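Local atomic coordinates of pyridoxal kinase (Lactobacillus plantarum, PDB entry 3H74), a protein that probably phosphorylates pyridoxal at its 5'-hydroxyl with ATP as phosphate donor, giving pyridoxal 5'-phosphate, as a member of the ribokinase-like kinase clan. Residues L7-L12 with A35-S40; Q91-L96 with L131-D136. One frame throughout, in Å; residues are numbered along the deposited sequence.

Overall arrangement
Interaction 1 lies within the central, largely parallel sheet of a ribokinase-like fold, where 7-12 and 35-40 lie on neighbouring strands, 4-13 and 32-42, zipped together by backbone hydrogen bonds. Interaction 2 lies in the helical layer on one side of that sheet, where helix 86-98 meets the end of helix 122-131 without any hydrogen bond across. Both mix buried and more open residues: Pro38 and Leu12 are less enclosed than Ala9 in the sheet, and Gln133, in the loop after helix 122-131, is exposed. Their centres are 15 Å apart, and the layers touch directly: Thr39 CG2 lies 4.2 Å from Ile92 CD1, and Leu7 meets Leu96 through methyl groups.

Interaction 1: residues L7-L12 with A35-S40; sequences LVAEDL and AALPTS
Leu7 and Leu37 cross at a slant on the face of two parallel strands that also carries Ala9 and Ala35. CG of Leu7 stands trans to the backbone N (chi1 170°), which carries CD1 across to Leu37 CB at 4.0 Å and to Ala35 CB. Farther along, Ala9 CB meets the Leu37 methyl CD2, and helix 61-70 covers this layer. Val8 and Glu10 face the other way, toward helix 19-29, the connection of this beta-alpha-beta unit. Beyond them, Leu12 CB lies beside the Pro38 ring, 4.1 Å from its CB. Thr39 turns its methyl CG2 against the Ala9-Glu10 peptide, 3.8 Å from Ala9 C, while OG1 hydrogen-bonds to Tyr82 O. With a serine here, the missing methyl would probably open a gap over that peptide and leave Ala9 CB without one of its neighbours. Between the strands, Val8 N reaches Ala35 O at 2.9 Å in an almost straight bond (179°), and Leu37 N returns to Val8 O. Glu10 N to Leu37 O is longer and more bent, 3.2 Å and 141°. Thr39 N approaches Glu10 O from above the carbonyl plane where the chain turns, and Leu12 N bonds Ser40 O at 2.9 Å. The pairing thus rests on main-chain hydrogen bonds, which use no side-chain atom, while Leu7 and Leu37 supply apolar groups to helix 61-70.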
ATOM      1  N   LEU A   7      -6.960  10.827   2.462  1.00  8.18           N
ATOM      2  CA  LEU A   7      -5.965  10.711   3.506  1.00  7.83           C
ATOM      3  C   LEU A   7      -4.974   9.631   3.097  1.00  6.92           C
ATOM      4  O   LEU A   7      -5.370   8.523   2.726  1.00  7.06           O
ATOM      5  CB  LEU A   7      -6.646  10.301   4.813  1.00  8.10           C
ATOM      6  CG  LEU A   7      -5.751   9.902   5.988  1.00  8.52           C
ATOM      7  CD1 LEU A   7      -4.836  11.059   6.421  1.00  8.78           C
ATOM      8  CD2 LEU A   7      -6.592   9.408   7.153  1.00  9.81           C
ATOM      9  N   VAL A   8      -3.689   9.954   3.165  1.00  6.14           N
ATOM     10  CA  VAL A   8      -2.636   8.956   2.963  1.00  5.71           C
ATOM     11  C   VAL A   8      -1.767   8.964   4.201  1.00  5.30           C
ATOM     12  O   VAL A   8      -1.105   9.977   4.475  1.00  5.62           O
ATOM     13  CB  VAL A   8      -1.771   9.232   1.704  1.00  6.14           C
ATOM     14  CG1 VAL A   8      -0.752   8.118   1.514  1.00  6.83           C
ATOM     15  CG2 VAL A   8      -2.656   9.369   0.481  1.00  6.95           C
ATOM     16  N   ALA A   9      -1.778   7.861   4.950  1.00  5.22           N
ATOM     17  CA  ALA A   9      -0.984   7.758   6.168  1.00  5.33           C
ATOM     18  C   ALA A   9       0.050   6.662   5.984  1.00  5.20           C
ATOM     19  O   ALA A   9      -0.302   5.482   5.877  1.00  5.42           O
ATOM     20  CB  ALA A   9      -1.866   7.473   7.370  1.00  6.08           C
ATOM     21  N   GLU A  10       1.318   7.069   5.907  1.00  5.03           N
ATOM     22  CA  GLU A  10       2.441   6.145   5.792  1.00  5.24           C
ATOM     23  C   GLU A  10       3.711   6.901   6.115  1.00  4.97           C
ATOM     24  O   GLU A  10       3.668   8.085   6.427  1.00  4.95           O
ATOM     25  CB  GLU A  10       2.490   5.470   4.411  1.00  5.57           C
ATOM     26  CG  GLU A  10       2.652   6.425   3.243  1.00  6.26           C
ATOM     27  CD  GLU A  10       2.192   5.816   1.940  1.00  9.39           C
ATOM     28  OE1 GLU A  10       1.233   5.018   1.938  1.00 11.52           O
ATOM     29  OE2 GLU A  10       2.753   6.164   0.900  1.00 10.14           O
ATOM     30  N   ASP A  11       4.848   6.223   6.054  1.00  5.08           N
ATOM     31  CA  ASP A  11       6.100   6.874   6.421  1.00  5.98           C
ATOM     32  C   ASP A  11       6.508   7.925   5.401  1.00  5.84           C
ATOM     33  O   ASP A  11       6.170   7.819   4.216  1.00  6.02           O
ATOM     34  CB  ASP A  11       7.208   5.837   6.560  1.00  6.81           C
ATOM     35  CG  ASP A  11       7.380   5.011   5.297  1.00  8.43           C
ATOM     36  OD1 ASP A  11       6.497   4.206   4.991  1.00  8.65           O
ATOM     37  OD2 ASP A  11       8.395   5.190   4.578  1.00 12.29           O
ATOM     38  N   LEU A  12       7.227   8.935   5.870  1.00  5.44           N
ATOM     39  CA  LEU A  12       7.896   9.892   5.002  1.00  5.40           C
ATOM     40  C   LEU A  12       9.385   9.823   5.295  1.00  4.90           C
ATOM     41  O   LEU A  12       9.821  10.133   6.410  1.00  5.17           O
ATOM     42  CB  LEU A  12       7.377  11.311   5.242  1.00  5.95           C
ATOM     43  CG  LEU A  12       8.116  12.414   4.480  1.00  7.13           C
ATOM     44  CD1 LEU A  12       8.008  12.229   2.971  1.00  8.72           C
ATOM     45  CD2 LEU A  12       7.574  13.776   4.880  1.00  8.22           C
ATOM     46  N   ALA A  35      -4.325  14.568   2.001  1.00  7.36           N
ATOM     47  CA  ALA A  35      -3.921  14.821   3.378  1.00  7.53           C
ATOM     48  C   ALA A  35      -2.752  13.863   3.615  1.00  7.05           C
ATOM     49  O   ALA A  35      -2.943  12.650   3.736  1.00  7.30           O
ATOM     50  CB  ALA A  35      -5.072  14.562   4.341  1.00  8.34           C
ATOM     51  N   ALA A  36      -1.545  14.418   3.623  1.00  6.25           N
ATOM     52  CA  ALA A  36      -0.319  13.619   3.636  1.00  6.04           C
ATOM     53  C   ALA A  36       0.188  13.494   5.067  1.00  5.59           C
ATOM     54  O   ALA A  36       0.835  14.406   5.584  1.00  5.60           O
ATOM     55  CB  ALA A  36       0.738  14.264   2.734  1.00  7.01           C
ATOM     56  N   LEU A  37      -0.120  12.366   5.695  1.00  5.01           N
ATOM     57  CA  LEU A  37       0.144  12.179   7.115  1.00  5.44           C
ATOM     58  C   LEU A  37       1.289  11.198   7.379  1.00  4.96           C
ATOM     59  O   LEU A  37       1.110   9.984   7.261  1.00  4.93           O
ATOM     60  CB  LEU A  37      -1.122  11.680   7.808  1.00  5.70           C
ATOM     61  CG  LEU A  37      -0.997  11.462   9.314  1.00  6.64           C
ATOM     62  CD1 LEU A  37      -0.682  12.766  10.014  1.00  7.43           C
ATOM     63  CD2 LEU A  37      -2.259  10.838   9.894  1.00  7.22           C
ATOM     64  N   PRO A  38       2.473  11.708   7.757  1.00  4.55           N
ATOM     65  CA  PRO A  38       3.544  10.783   8.124  1.00  4.79           C
ATOM     66  C   PRO A  38       3.206   9.974   9.373  1.00  4.86           C
ATOM     67  O   PRO A  38       2.770  10.538  10.378  1.00  5.65           O
ATOM     68  CB  PRO A  38       4.737  11.716   8.403  1.00  4.72           C
ATOM     69  CG  PRO A  38       4.416  12.987   7.636  1.00  5.35           C
ATOM     70  CD  PRO A  38       2.923  13.111   7.804  1.00  5.11           C
ATOM     71  N   THR A  39       3.421   8.664   9.303  1.00  4.43           N
ATOM     72  CA  THR A  39       3.309   7.800  10.473  1.00  5.01           C
ATOM     73  C   THR A  39       4.663   7.689  11.176  1.00  5.24           C
ATOM     74  O   THR A  39       4.732   7.292  12.342  1.00  5.84           O
ATOM     75  CB  THR A  39       2.823   6.405  10.071  1.00  5.22           C
ATOM     76  OG1 THR A  39       3.657   5.943   9.011  1.00  5.64           O
ATOM     77  CG2 THR A  39       1.383   6.435   9.583  1.00  5.89           C
ATOM     78  N   SER A  40       5.716   8.039  10.438  1.00  5.32           N
ATOM     79  CA  SER A  40       7.106   8.029  10.883  1.00  5.82           C
ATOM     80  C   SER A  40       7.803   9.032   9.968  1.00  5.43           C
ATOM     81  O   SER A  40       7.411   9.170   8.804  1.00  5.66           O
ATOM     82  CB  SER A  40       7.721   6.635  10.703  1.00  6.48           C
ATOM     83  OG  SER A  40       9.073   6.594  11.147  1.00  6.75           O
TER

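Interaction 2: residues Q91-L96 with L131-D136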
ATOM      1  N   GLN A  91      -4.720   3.771  17.011  1.00 10.12           N
ATOM      2  CA  GLN A  91      -5.158   5.157  16.841  1.00  9.66           C
ATOM      3  C   GLN A  91      -5.789   5.381  15.474  1.00  9.01           C
ATOM      4  O   GLN A  91      -6.854   5.984  15.356  1.00  8.95           O
ATOM      5  CB  GLN A  91      -3.977   6.104  17.015  1.00  9.71           C
ATOM      6  CG  GLN A  91      -3.484   6.220  18.456  1.00  9.98           C
ATOM      7  CD  GLN A  91      -4.280   7.225  19.291  1.00  9.76           C
ATOM      8  OE1 GLN A  91      -5.015   8.063  18.757  1.00 10.88           O
ATOM      9  NE2 GLN A  91      -4.125   7.149  20.604  1.00 10.02           N
ATOM     10  N   ILE A  92      -5.117   4.890  14.432  1.00  8.42           N
ATOM     11  CA  ILE A  92      -5.637   5.005  13.068  1.00  8.69           C
ATOM     12  C   ILE A  92      -6.975   4.271  12.916  1.00  8.44           C
ATOM     13  O   ILE A  92      -7.919   4.808  12.342  1.00  8.46           O
ATOM     14  CB  ILE A  92      -4.602   4.525  12.017  1.00  8.31           C
ATOM     15  CG1 ILE A  92      -3.387   5.456  12.020  1.00  7.76           C
ATOM     16  CG2 ILE A  92      -5.234   4.425  10.614  1.00  8.95           C
ATOM     17  CD1 ILE A  92      -2.180   4.904  11.275  1.00  8.23           C
ATOM     18  N   THR A  93      -7.052   3.056  13.460  1.00  9.44           N
ATOM     19  CA  THR A  93      -8.267   2.244  13.352  1.00 10.35           C
ATOM     20  C   THR A  93      -9.499   3.003  13.868  1.00 10.44           C
ATOM     21  O   THR A  93     -10.521   3.084  13.189  1.00 10.78           O
ATOM     22  CB  THR A  93      -8.120   0.887  14.082  1.00 10.76           C
ATOM     23  OG1 THR A  93      -7.027   0.151  13.516  1.00 11.18           O
ATOM     24  CG2 THR A  93      -9.394   0.050  13.946  1.00 10.87           C
ATOM     25  N   THR A  94      -9.384   3.595  15.052  1.00 11.09           N
ATOM     26  CA  THR A  94     -10.542   4.284  15.629  1.00 11.48           C
ATOM     27  C   THR A  94     -10.851   5.600  14.910  1.00 11.09           C
ATOM     28  O   THR A  94     -12.024   5.959  14.747  1.00 11.42           O
ATOM     29  CB  THR A  94     -10.409   4.534  17.132  1.00 12.11           C
ATOM     30  OG1 THR A  94      -9.381   5.498  17.356  1.00 12.08           O
ATOM     31  CG2 THR A  94     -10.095   3.239  17.884  1.00 13.02           C
ATOM     32  N   TYR A  95      -9.813   6.300  14.447  1.00 10.63           N
ATOM     33  CA  TYR A  95     -10.035   7.527  13.689  1.00 10.55           C
ATOM     34  C   TYR A  95     -10.819   7.250  12.405  1.00 10.44           C
ATOM     35  O   TYR A  95     -11.777   7.951  12.079  1.00 10.30           O
ATOM     36  CB  TYR A  95      -8.733   8.285  13.381  1.00 10.41           C
ATOM     37  CG  TYR A  95      -9.036   9.546  12.627  1.00  9.95           C
ATOM     38  CD1 TYR A  95      -9.641  10.625  13.272  1.00  9.91           C
ATOM     39  CD2 TYR A  95      -8.793   9.647  11.253  1.00  9.83           C
ATOM     40  CE1 TYR A  95      -9.955  11.776  12.591  1.00  8.93           C
ATOM     41  CE2 TYR A  95      -9.109  10.803  10.562  1.00  9.44           C
ATOM     42  CZ  TYR A  95      -9.697  11.859  11.234  1.00  9.24           C
ATOM     43  OH  TYR A  95     -10.019  12.996  10.547  1.00 11.15           O
ATOM     44  N   LEU A  96     -10.416   6.205  11.688  1.00 10.65           N
ATOM     45  CA  LEU A  96     -11.094   5.832  10.449  1.00 11.21           C
ATOM     46  C   LEU A  96     -12.561   5.475  10.700  1.00 12.07           C
ATOM     47  O   LEU A  96     -13.437   5.820   9.904  1.00 11.67           O
ATOM     48  CB  LEU A  96     -10.365   4.676   9.764  1.00 11.25           C
ATOM     49  CG  LEU A  96      -8.946   4.972   9.269  1.00 10.87           C
ATOM     50  CD1 LEU A  96      -8.268   3.668   8.846  1.00 10.70           C
ATOM     51  CD2 LEU A  96      -8.921   6.008   8.145  1.00 11.52           C
ATOM     52  N   LEU A 131      -6.826  -3.326  12.119  1.00 10.07           N
ATOM     53  CA  LEU A 131      -6.807  -2.197  11.190  1.00 10.27           C
ATOM     54  C   LEU A 131      -7.433  -2.546   9.829  1.00 10.15           C
ATOM     55  O   LEU A 131      -8.058  -1.741   9.283  1.00 10.87           O
ATOM     56  CB  LEU A 131      -5.353  -1.699  11.007  1.00 10.47           C
ATOM     57  CG  LEU A 131      -5.126  -0.581   9.988  1.00 10.50           C
ATOM     58  CD1 LEU A 131      -5.958   0.655  10.368  1.00 11.61           C
ATOM     59  CD2 LEU A 131      -3.641  -0.237   9.985  1.00 10.94           C
ATOM     60  N   ILE A 132      -7.229  -3.763   9.349  1.00  9.42           N
ATOM     61  CA  ILE A 132      -7.775  -4.156   8.047  1.00  9.75           C
ATOM     62  C   ILE A 132      -9.270  -4.476   8.067  1.00 10.17           C
ATOM     63  O   ILE A 132      -9.880  -4.620   7.012  1.00 10.10           O
ATOM     64  CB  ILE A 132      -7.009  -5.356   7.417  1.00  9.11           C
ATOM     65  CG1 ILE A 132      -7.202  -6.637   8.245  1.00  9.40           C
ATOM     66  CG2 ILE A 132      -5.533  -4.984   7.171  1.00  9.45           C
ATOM     67  CD1 ILE A 132      -6.616  -7.886   7.612  1.00 10.28           C
ATOM     68  N   GLN A 133      -9.853  -4.589   9.261  1.00 11.77           N
ATOM     69  CA  GLN A 133     -11.206  -5.147   9.409  1.00 13.87           C
ATOM     70  C   GLN A 133     -12.305  -4.388   8.656  1.00 13.90           C
ATOM     71  O   GLN A 133     -13.294  -4.993   8.232  1.00 15.67           O
ATOM     72  CB  GLN A 133     -11.570  -5.355  10.891  1.00 13.92           C
ATOM     73  CG  GLN A 133     -11.918  -4.089  11.681  1.00 16.90           C
ATOM     74  CD  GLN A 133     -11.648  -4.214  13.185  1.00 16.52           C
ATOM     75  OE1 GLN A 133     -11.322  -5.291  13.693  1.00 20.02           O
ATOM     76  NE2 GLN A 133     -11.765  -3.094  13.895  1.00 19.49           N
ATOM     77  N   GLN A 134     -12.135  -3.082   8.473  1.00 13.24           N
ATOM     78  CA  GLN A 134     -13.129  -2.303   7.728  1.00 12.88           C
ATOM     79  C   GLN A 134     -12.635  -1.815   6.359  1.00 11.70           C
ATOM     80  O   GLN A 134     -13.310  -1.034   5.687  1.00 12.05           O
ATOM     81  CB  GLN A 134     -13.680  -1.149   8.578  1.00 13.56           C
ATOM     82  CG  GLN A 134     -14.561  -1.617   9.749  1.00 16.22           C
ATOM     83  CD  GLN A 134     -15.833  -2.335   9.300  1.00 18.13           C
ATOM     84  OE1 GLN A 134     -16.610  -1.808   8.501  1.00 21.51           O
ATOM     85  NE2 GLN A 134     -16.054  -3.539   9.826  1.00 20.76           N
ATOM     86  N   ALA A 135     -11.464  -2.293   5.941  1.00 10.37           N
ATOM     87  CA  ALA A 135     -10.915  -1.912   4.642  1.00  9.56           C
ATOM     88  C   ALA A 135     -11.763  -2.480   3.514  1.00  9.32           C
ATOM     89  O   ALA A 135     -12.276  -3.598   3.617  1.00  9.99           O
ATOM     90  CB  ALA A 135      -9.489  -2.412   4.505  1.00  9.58           C
ATOM     91  N   ASP A 136     -11.915  -1.709   2.443  1.00  9.03           N
ATOM     92  CA  ASP A 136     -12.534  -2.221   1.224  1.00  8.78           C
ATOM     93  C   ASP A 136     -11.586  -3.121   0.445  1.00  8.50           C
ATOM     94  O   ASP A 136     -12.010  -4.083  -0.197  1.00  8.39           O
ATOM     95  CB  ASP A 136     -12.986  -1.058   0.343  1.00  9.14           C
ATOM     96  CG  ASP A 136     -14.029  -0.206   1.015  1.00 10.53           C
ATOM     97  OD1 ASP A 136     -13.752   0.965   1.331  1.00 10.80           O
ATOM     98  OD2 ASP A 136     -15.143  -0.721   1.261  1.00 12.13           O
TER
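Leu131, in the last turn of helix 122-131, packs beside Thr93 of helix 86-98, two helices on the same side of the central sheet in a ribokinase-like alpha/beta fold. The contact is apolar at its buried side. There Leu131 CD1 reaches between two residues one helical turn apart, 3.8 Å from Ile92 CG2 and 4.1 Å from Leu96 CD1, and its side chain runs at a slant to both. With CG trans to the backbone N (chi1 176°) and chi2 at 59°, CD1 is the methyl that reaches the neighbouring helix. Ile92 and Leu96 in turn rest on strand 77-80, Leu96 also touching Leu104 of strand 103-106 and Ile92 meeting Phe65 of helix 61-70, which links the helix contact to the sheet beneath and to the next helix.

The second kind of contact is van der Waals packing against a polar atom. CB of Thr93 is directed toward the other segment, and OG1 lies 3.3 Å from Leu131 CA and 3.4 Å from Leu131 CD1. This oxygen hydrogen-bonds to Cys89 O, one turn earlier in its own helix, so the hydroxyl is engaged there while its flank packs on the leucine. OG1 stands beside the backbone N of Thr93 and opposite the carbonyl carbon (chi1 -60°), and the methyl branch is left to face Gln133.

No hydrogen bond joins the two segments. Past Leu131 the chain leads on to strand 137-138. On the solvent side, the side chain of Gln133, extended beyond CG, comes across Thr93 at about a right angle, bringing its amide NE2 to 3.9 Å from the methyl CG2 of Thr93.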